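Local coordinates for molybdopterin-guanine dinucleotide biosynthesis adapter protein (Escherichia coli, PDB 1NP6) that binds GTP, hydrolyses it only weakly, and may serve as an adapter for efficient making and use of the molybdenum cofactor, at residues M5-A13 / T98-E107; E113-D122 / D134-V144. All blocks are in the same frame, centred on the assembly; numbering follows the deposited sequence.

In the fold
Interactions 1 and 2 are two strand pairings of one parallel sheet, the core of a P-loop NTPase fold, with centres 16 Å apart. Strands 8-12 and 116-120 are neighbours and join them: A10 O lies 2.9 Å from I117 N, and A12 N lies 2.9 Å from I117 O. Strand 8-12 runs into the loop that holds the inferred GTP site, G16 to T20. From interaction 1, the E107 side chain comes within about 3 Å of that of T20; from interaction 2, the L119 side chain comes within about 4 Å of that of K19. A bound sulfate, probably from the crystallisation liquor, lies about 5 Å from the E107 side chain and about 6 Å from that of L119.

Interaction 1. Residues M5-A13 / T98-E107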
loop_
_atom_site.group_PDB
_atom_site.type_symbol
_atom_site.label_atom_id
_atom_site.label_comp_id
_atom_site.label_asym_id
_atom_site.label_seq_id
_atom_site.Cartn_x
_atom_site.Cartn_y
_atom_site.Cartn_z
ATOM N N MET B 5 5.263 18.079 10.382
ATOM C CA MET B 5 4.029 17.317 10.733
ATOM C C MET B 5 4.276 16.331 11.893
ATOM O O MET B 5 4.938 16.688 12.869
ATOM C CB MET B 5 3.456 16.618 9.495
ATOM C CG MET B 5 2.221 17.298 8.918
ATOM S SD MET B 5 0.683 16.734 9.685
ATOM C CE MET B 5 -0.494 16.970 8.331
ATOM N N ILE B 6 3.770 15.101 11.783
ATOM C CA ILE B 6 3.652 14.227 12.954
ATOM C C ILE B 6 4.943 13.487 13.354
ATOM O O ILE B 6 5.755 13.130 12.500
ATOM C CB ILE B 6 2.414 13.258 12.846
ATOM C CG1 ILE B 6 2.659 12.121 11.846
ATOM C CG2 ILE B 6 1.145 14.025 12.499
ATOM C CD1 ILE B 6 1.648 10.996 11.975
ATOM N N PRO B 7 5.116 13.262 14.659
ATOM C CA PRO B 7 6.333 12.637 15.190
ATOM C C PRO B 7 6.578 11.210 14.704
ATOM O O PRO B 7 5.653 10.378 14.663
ATOM C CB PRO B 7 6.092 12.629 16.706
ATOM C CG PRO B 7 5.035 13.628 16.943
ATOM C CD PRO B 7 4.157 13.594 15.732
ATOM N N LEU B 8 7.833 10.959 14.330
ATOM C CA LEU B 8 8.370 9.633 14.047
ATOM C C LEU B 8 9.208 9.133 15.247
ATOM O O LEU B 8 10.041 9.868 15.791
ATOM C CB LEU B 8 9.252 9.702 12.788
ATOM C CG LEU B 8 8.713 9.288 11.410
ATOM C CD1 LEU B 8 7.508 10.118 10.985
ATOM C CD2 LEU B 8 9.812 9.353 10.346
ATOM N N LEU B 9 9.000 7.885 15.664
ATOM C CA LEU B 9 9.736 7.320 16.803
ATOM C C LEU B 9 10.203 5.887 16.529
ATOM O O LEU B 9 9.384 4.991 16.282
ATOM C CB LEU B 9 8.865 7.348 18.079
ATOM C CG LEU B 9 9.468 6.747 19.361
ATOM C CD1 LEU B 9 10.630 7.599 19.919
ATOM C CD2 LEU B 9 8.382 6.562 20.420
ATOM N N ALA B 10 11.512 5.660 16.580
ATOM C CA ALA B 10 12.051 4.322 16.329
ATOM C C ALA B 10 12.274 3.530 17.617
ATOM O O ALA B 10 12.560 4.101 18.668
ATOM C CB ALA B 10 13.355 4.402 15.538
ATOM N N PHE B 11 12.158 2.211 17.500
ATOM C CA PHE B 11 12.539 1.271 18.538
ATOM C C PHE B 11 13.684 0.424 18.011
ATOM O O PHE B 11 13.574 -0.188 16.946
ATOM C CB PHE B 11 11.340 0.387 18.938
ATOM C CG PHE B 11 10.430 1.046 19.947
ATOM C CD1 PHE B 11 9.471 1.953 19.538
ATOM C CD2 PHE B 11 10.584 0.807 21.305
ATOM C CE1 PHE B 11 8.667 2.602 20.457
ATOM C CE2 PHE B 11 9.773 1.449 22.233
ATOM C CZ PHE B 11 8.814 2.340 21.808
ATOM N N ALA B 12 14.793 0.416 18.742
ATOM C CA ALA B 12 15.989 -0.239 18.255
ATOM C C ALA B 12 16.548 -1.229 19.258
ATOM O O ALA B 12 16.612 -0.943 20.454
ATOM C CB ALA B 12 17.053 0.818 17.871
ATOM N N ALA B 13 16.963 -2.392 18.751
ATOM C CA ALA B 13 17.567 -3.457 19.547
ATOM C C ALA B 13 18.269 -4.492 18.667
ATOM O O ALA B 13 17.915 -4.669 17.493
ATOM C CB ALA B 13 16.515 -4.152 20.440
ATOM N N THR B 98 -1.524 11.086 6.920
ATOM C CA THR B 98 -1.207 11.578 8.271
ATOM C C THR B 98 -2.319 12.409 8.898
ATOM O O THR B 98 -2.266 12.730 10.091
ATOM C CB THR B 98 0.128 12.385 8.291
ATOM O OG1 THR B 98 0.251 13.145 7.079
ATOM C CG2 THR B 98 1.326 11.444 8.259
ATOM N N SER B 99 -3.317 12.753 8.090
ATOM C CA SER B 99 -4.534 13.392 8.570
ATOM C C SER B 99 -5.306 12.506 9.566
ATOM O O SER B 99 -6.141 13.007 10.320
ATOM C CB SER B 99 -5.430 13.780 7.381
ATOM O OG SER B 99 -6.329 12.735 7.028
ATOM N N LYS B 100 -5.023 11.200 9.564
ATOM C CA LYS B 100 -5.719 10.243 10.439
ATOM C C LYS B 100 -4.771 9.544 11.431
ATOM O O LYS B 100 -5.128 8.514 12.015
ATOM C CB LYS B 100 -6.435 9.169 9.610
ATOM C CG LYS B 100 -7.393 9.662 8.545
ATOM C CD LYS B 100 -7.617 8.568 7.494
ATOM C CE LYS B 100 -9.097 8.291 7.255
ATOM N NZ LYS B 100 -9.477 8.429 5.818
ATOM N N LEU B 101 -3.560 10.081 11.597
ATOM C CA LEU B 101 -2.550 9.484 12.488
ATOM C C LEU B 101 -1.970 10.529 13.425
ATOM O O LEU B 101 -1.924 11.711 13.086
ATOM C CB LEU B 101 -1.404 8.832 11.687
ATOM C CG LEU B 101 -1.657 7.627 10.760
ATOM C CD1 LEU B 101 -0.387 7.296 9.977
ATOM C CD2 LEU B 101 -2.181 6.348 11.482
ATOM N N ASP B 102 -1.496 10.082 14.586
ATOM C CA ASP B 102 -0.873 10.955 15.590
ATOM C C ASP B 102 0.625 10.727 15.783
ATOM O O ASP B 102 1.315 11.586 16.322
ATOM C CB ASP B 102 -1.562 10.754 16.943
ATOM C CG ASP B 102 -3.057 10.992 16.875
ATOM O OD1 ASP B 102 -3.460 12.078 16.416
ATOM O OD2 ASP B 102 -3.911 10.154 17.250
ATOM N N LEU B 103 1.108 9.557 15.359
ATOM C CA LEU B 103 2.422 9.041 15.721
ATOM C C LEU B 103 2.785 7.901 14.786
ATOM O O LEU B 103 1.980 7.006 14.573
ATOM C CB LEU B 103 2.395 8.488 17.155
ATOM C CG LEU B 103 3.607 7.709 17.662
ATOM C CD1 LEU B 103 4.721 8.679 18.127
ATOM C CD2 LEU B 103 3.213 6.761 18.778
ATOM N N ILE B 104 4.000 7.917 14.248
ATOM C CA ILE B 104 4.460 6.796 13.439
ATOM C C ILE B 104 5.628 6.081 14.113
ATOM O O ILE B 104 6.683 6.682 14.343
ATOM C CB ILE B 104 4.825 7.286 12.006
ATOM C CG1 ILE B 104 3.586 7.828 11.279
ATOM C CG2 ILE B 104 5.464 6.183 11.190
ATOM C CD1 ILE B 104 3.913 8.718 10.038
ATOM N N LEU B 105 5.441 4.791 14.416
ATOM C CA LEU B 105 6.498 3.952 14.979
ATOM C C LEU B 105 7.355 3.340 13.864
ATOM O O LEU B 105 6.816 2.982 12.818
ATOM C CB LEU B 105 5.914 2.836 15.862
ATOM C CG LEU B 105 4.994 3.323 16.994
ATOM C CD1 LEU B 105 4.091 2.203 17.554
ATOM C CD2 LEU B 105 5.824 3.953 18.116
ATOM N N VAL B 106 8.665 3.200 14.111
ATOM C CA VAL B 106 9.621 2.707 13.095
ATOM C C VAL B 106 10.499 1.584 13.625
ATOM O O VAL B 106 11.085 1.706 14.707
ATOM C CB VAL B 106 10.520 3.860 12.556
ATOM C CG1 VAL B 106 11.448 3.353 11.420
ATOM C CG2 VAL B 106 9.660 5.022 12.099
ATOM N N GLU B 107 10.602 0.491 12.862
ATOM C CA GLU B 107 11.291 -0.727 13.311
ATOM C C GLU B 107 11.958 -1.585 12.199
ATOM O O GLU B 107 11.416 -1.739 11.106
ATOM C CB GLU B 107 10.274 -1.592 14.070
ATOM C CG GLU B 107 10.673 -3.040 14.218
ATOM C CD GLU B 107 9.483 -3.933 14.437
ATOM O OE1 GLU B 107 8.519 -3.841 13.648
ATOM O OE2 GLU B 107 9.516 -4.713 15.408
#
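I104 sits between P7 and L9 in a parallel pairing at the middle of a P-loop NTPase sheet, where strand 8-12 runs beside strand 103-107 at 28°. I104 N gives to P7 O at 3.0 Å and L9 N to I104 O at 2.9 Å, so I104 is gripped by both its N-H and its carbonyl. V106 repeats the pattern, giving to L9 O and accepting from F11 N.

The packed part is apolar on both faces. On the face of L8, A10, I104 and V106, the small A10 lets the strands come to 4.4 Å between A10 CA and V106 CA, and branched V106 fills out the partner position. The L8 and I104 side chains lie side by side there, pointing the same way, with L8 CD1 4.0 Å from I104 CD1. L9 and L105 share the other face with the F11 ring, which receives L105 CD2 at its edge, 3.9 Å from F11 CE1; L26 and I27 of helix 19-32 cover this side, while W168 of helix 158-170 packs on L9 and L103.

Toward residues 98-102, of which S99 to D102 belong to the predicted GTP site, the contact becomes more open. T98 and D102 are partly exposed, and M5 is exposed and poorly ordered, reaching T98 OG1 with CE only at 4.1 Å. D102 points away from the 5-13 segment, and its OD2 forms a salt bridge with R36. I6 bridges the two regimes. Its CG1 lies between the backbone N and carbonyl carbon (chi1 74°), which sends the ethyl arm across to the other segment, at about a right angle to the I104 side chain. The tip, I6 CD1, meets L101 CB and ends 3.8 Å from I104 CD1.

Interaction 2. Residues E113-D122 / D134-V144; sequences EIAKIVLFRD and DRHVIAVASDV
The H136 imidazole lies against the backbone of E113 and I114: E113 C and I114 N sit over one face, both displaced toward the rim, while CG of R135 covers the centre of the opposite face. With CG anti to the carbonyl carbon (chi1 -68°), the ring is laid along that backbone. The F120 ring, in contrast, is met at its edge, near its plane, by S142 OG and by a methyl of V144, CG2, 3.5 Å from F120 CE2. S142 suits this place because its hydroxyl turns back to donate to V144 O at 2.9 Å, on a lone pair, so a polar atom is satisfied beside an aromatic edge.

Between these ends strands 116-120 and 137-142 run parallel, 21° apart. I138 N gives to K116 O, V118 N to A139 O, and A141 N to V118 O at 2.8 Å. On the face of K116, V118, F120, V137 and V140, valines meet directly, V118 CG2 touching V137 CG2 at 3.7 Å. On the other, the single methyl of A141 packs against CD2 of L119, the leucine that also reaches K19 of the inferred GTP site.

Polar contacts finish both ends. K116, its chain bent at chi2 and chi3, makes a long salt bridge from NZ to D134 OD1 at 3.5 Å and gives a hydrogen bond to E112 O. D134 OD2, through its anti lone pair, accepts from H136 N, closing an Asx turn that leads into strand 137-142. At the far end D122 N reaches D143 OD1 on the syn side at 2.9 Å, tilted 18° from the carboxylate plane. R121 NH1 bonds to G16 O of the inferred GTP site. Neighbouring parallel strands with helix 158-170 packed on them fit the alpha/beta P-loop NTPase fold.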
loop_
_atom_site.group_PDB
_atom_site.type_symbol
_atom_site.label_atom_id
_atom_site.label_comp_id
_atom_site.label_asym_id
_atom_site.label_seq_id
_atom_site.Cartn_x
_atom_site.Cartn_y
_atom_site.Cartn_z
ATOM N N GLU B 113 17.581 7.377 11.577
ATOM C CA GLU B 113 18.139 8.617 12.117
ATOM C C GLU B 113 17.080 9.592 12.644
ATOM O O GLU B 113 16.919 10.703 12.120
ATOM C CB GLU B 113 19.050 9.270 11.071
ATOM C CG GLU B 113 20.360 8.517 10.843
ATOM C CD GLU B 113 20.286 7.467 9.738
ATOM O OE1 GLU B 113 19.186 6.940 9.455
ATOM O OE2 GLU B 113 21.343 7.156 9.146
ATOM N N ILE B 114 16.375 9.162 13.699
ATOM C CA ILE B 114 15.305 9.939 14.353
ATOM C C ILE B 114 15.211 9.588 15.857
ATOM O O ILE B 114 15.887 8.673 16.305
ATOM C CB ILE B 114 13.946 9.676 13.652
ATOM C CG1 ILE B 114 13.993 8.386 12.815
ATOM C CG2 ILE B 114 13.551 10.868 12.781
ATOM C CD1 ILE B 114 13.069 7.279 13.302
ATOM N N ALA B 115 14.408 10.333 16.621
ATOM C CA ALA B 115 14.142 10.002 18.036
ATOM C C ALA B 115 13.956 8.491 18.199
ATOM O O ALA B 115 13.303 7.858 17.363
ATOM C CB ALA B 115 12.921 10.738 18.549
ATOM N N LYS B 116 14.548 7.934 19.257
ATOM C CA LYS B 116 14.692 6.485 19.378
ATOM C C LYS B 116 14.656 5.994 20.827
ATOM O O LYS B 116 15.260 6.604 21.715
ATOM C CB LYS B 116 16.027 6.072 18.748
ATOM C CG LYS B 116 16.058 4.702 18.114
ATOM C CD LYS B 116 16.990 4.674 16.892
ATOM C CE LYS B 116 18.325 5.381 17.151
ATOM N NZ LYS B 116 19.317 5.090 16.077
ATOM N N ILE B 117 13.965 4.878 21.054
ATOM C CA ILE B 117 14.077 4.141 22.320
ATOM C C ILE B 117 14.848 2.854 22.031
ATOM O O ILE B 117 14.564 2.163 21.053
ATOM C CB ILE B 117 12.666 3.875 22.935
ATOM C CG1 ILE B 117 12.041 5.214 23.344
ATOM C CG2 ILE B 117 12.754 2.872 24.134
ATOM C CD1 ILE B 117 10.561 5.158 23.687
ATOM N N VAL B 118 15.861 2.579 22.851
ATOM C CA VAL B 118 16.739 1.421 22.703
ATOM C C VAL B 118 16.359 0.395 23.784
ATOM O O VAL B 118 16.050 0.768 24.896
ATOM C CB VAL B 118 18.229 1.831 22.855
ATOM C CG1 VAL B 118 19.179 0.610 22.924
ATOM C CG2 VAL B 118 18.629 2.745 21.714
ATOM N N LEU B 119 16.371 -0.882 23.432
ATOM C CA LEU B 119 15.958 -1.943 24.363
ATOM C C LEU B 119 17.151 -2.770 24.820
ATOM O O LEU B 119 18.117 -2.931 24.065
ATOM C CB LEU B 119 14.905 -2.841 23.702
ATOM C CG LEU B 119 13.784 -2.177 22.879
ATOM C CD1 LEU B 119 12.887 -3.239 22.283
ATOM C CD2 LEU B 119 12.943 -1.150 23.665
ATOM N N PHE B 120 17.093 -3.266 26.060
ATOM C CA PHE B 120 18.114 -4.170 26.612
ATOM C C PHE B 120 17.465 -5.254 27.476
ATOM O O PHE B 120 16.702 -4.950 28.382
ATOM C CB PHE B 120 19.149 -3.388 27.456
ATOM C CG PHE B 120 20.255 -4.254 28.030
ATOM C CD1 PHE B 120 21.359 -4.617 27.244
ATOM C CD2 PHE B 120 20.196 -4.711 29.348
ATOM C CE1 PHE B 120 22.373 -5.444 27.755
ATOM C CE2 PHE B 120 21.212 -5.542 29.876
ATOM C CZ PHE B 120 22.315 -5.889 29.076
ATOM N N ARG B 121 17.780 -6.508 27.183
ATOM C CA ARG B 121 17.418 -7.637 28.043
ATOM C C ARG B 121 18.683 -8.378 28.436
ATOM O O ARG B 121 19.434 -8.846 27.567
ATOM C CB ARG B 121 16.429 -8.591 27.340
ATOM C CG ARG B 121 15.857 -9.647 28.288
ATOM C CD ARG B 121 14.903 -10.672 27.690
ATOM N NE ARG B 121 15.621 -11.760 27.031
ATOM C CZ ARG B 121 15.765 -11.831 25.723
ATOM N NH1 ARG B 121 15.227 -10.887 24.973
ATOM N NH2 ARG B 121 16.433 -12.828 25.163
ATOM N N ASP B 122 18.923 -8.487 29.741
ATOM C CA ASP B 122 20.165 -9.065 30.247
ATOM C C ASP B 122 20.434 -10.472 29.689
ATOM O O ASP B 122 21.546 -10.761 29.255
ATOM C CB ASP B 122 20.170 -9.068 31.778
ATOM C CG ASP B 122 21.579 -9.124 32.369
ATOM O OD1 ASP B 122 21.838 -10.072 33.137
ATOM O OD2 ASP B 122 22.484 -8.271 32.147
ATOM N N ASP B 134 23.621 6.889 20.707
ATOM C CA ASP B 134 23.903 8.124 19.963
ATOM C C ASP B 134 22.973 9.275 20.382
ATOM O O ASP B 134 22.205 9.134 21.340
ATOM C CB ASP B 134 23.840 7.876 18.445
ATOM C CG ASP B 134 22.455 7.461 17.970
ATOM O OD1 ASP B 134 22.339 6.397 17.331
ATOM O OD2 ASP B 134 21.425 8.137 18.184
ATOM N N ARG B 135 23.035 10.399 19.663
ATOM C CA ARG B 135 22.333 11.621 20.083
ATOM C C ARG B 135 20.800 11.555 19.959
ATOM O O ARG B 135 20.085 12.359 20.567
ATOM C CB ARG B 135 22.871 12.853 19.341
ATOM C CG ARG B 135 22.669 12.823 17.840
ATOM C CD ARG B 135 23.328 13.982 17.096
ATOM N NE ARG B 135 22.368 14.711 16.269
ATOM C CZ ARG B 135 21.604 15.715 16.702
ATOM N NH1 ARG B 135 21.681 16.129 17.963
ATOM N NH2 ARG B 135 20.756 16.306 15.872
ATOM N N HIS B 136 20.310 10.600 19.177
ATOM C CA HIS B 136 18.873 10.462 18.931
ATOM C C HIS B 136 18.099 9.692 20.004
ATOM O O HIS B 136 16.873 9.699 19.986
ATOM C CB HIS B 136 18.648 9.817 17.565
ATOM C CG HIS B 136 19.051 10.693 16.422
ATOM N ND1 HIS B 136 19.871 10.257 15.404
ATOM C CD2 HIS B 136 18.759 11.986 16.143
ATOM C CE1 HIS B 136 20.062 11.242 14.543
ATOM N NE2 HIS B 136 19.399 12.301 14.969
ATOM N N VAL B 137 18.805 9.028 20.919
ATOM C CA VAL B 137 18.164 8.168 21.927
ATOM C C VAL B 137 17.517 9.001 23.045
ATOM O O VAL B 137 18.184 9.821 23.671
ATOM C CB VAL B 137 19.183 7.142 22.519
ATOM C CG1 VAL B 137 18.552 6.269 23.628
ATOM C CG2 VAL B 137 19.762 6.272 21.430
ATOM N N ILE B 138 16.220 8.793 23.281
ATOM C CA ILE B 138 15.492 9.499 24.335
ATOM C C ILE B 138 15.300 8.655 25.611
ATOM O O ILE B 138 14.916 9.186 26.668
ATOM C CB ILE B 138 14.124 10.035 23.795
ATOM C CG1 ILE B 138 13.147 8.874 23.457
ATOM C CG2 ILE B 138 14.362 10.958 22.585
ATOM C CD1 ILE B 138 11.705 9.329 23.142
ATOM N N ALA B 139 15.577 7.352 25.504
ATOM C CA ALA B 139 15.427 6.422 26.635
ATOM C C ALA B 139 15.982 5.041 26.292
ATOM O O ALA B 139 16.097 4.701 25.122
ATOM C CB ALA B 139 13.965 6.307 27.002
ATOM N N VAL B 140 16.336 4.263 27.319
ATOM C CA VAL B 140 16.635 2.833 27.187
ATOM C C VAL B 140 15.611 2.075 28.035
ATOM O O VAL B 140 15.537 2.321 29.231
ATOM C CB VAL B 140 18.050 2.489 27.710
ATOM C CG1 VAL B 140 18.313 0.981 27.694
ATOM C CG2 VAL B 140 19.154 3.215 26.884
ATOM N N ALA B 141 14.824 1.187 27.419
ATOM C CA ALA B 141 13.926 0.276 28.172
ATOM C C ALA B 141 14.671 -1.008 28.492
ATOM O O ALA B 141 15.139 -1.720 27.586
ATOM C CB ALA B 141 12.668 -0.018 27.375
ATOM N N SER B 142 14.800 -1.301 29.784
ATOM C CA SER B 142 15.677 -2.361 30.248
ATOM C C SER B 142 15.023 -3.271 31.309
ATOM O O SER B 142 14.118 -2.849 31.996
ATOM C CB SER B 142 16.925 -1.773 30.897
ATOM O OG SER B 142 17.866 -2.803 31.156
ATOM N N ASP B 143 15.534 -4.493 31.468
ATOM C CA ASP B 143 15.064 -5.352 32.562
ATOM C C ASP B 143 16.039 -5.351 33.750
ATOM O O ASP B 143 15.822 -6.008 34.759
ATOM C CB ASP B 143 14.659 -6.756 32.071
ATOM C CG ASP B 143 15.828 -7.611 31.608
ATOM O OD1 ASP B 143 16.969 -7.127 31.419
ATOM O OD2 ASP B 143 15.683 -8.828 31.415
ATOM N N VAL B 144 17.102 -4.562 33.634
ATOM C CA VAL B 144 18.047 -4.378 34.729
ATOM C C VAL B 144 18.316 -2.887 34.931
ATOM O O VAL B 144 18.301 -2.115 33.964
ATOM C CB VAL B 144 19.395 -5.124 34.497
ATOM C CG1 VAL B 144 19.238 -6.622 34.703
ATOM C CG2 VAL B 144 19.985 -4.802 33.120
#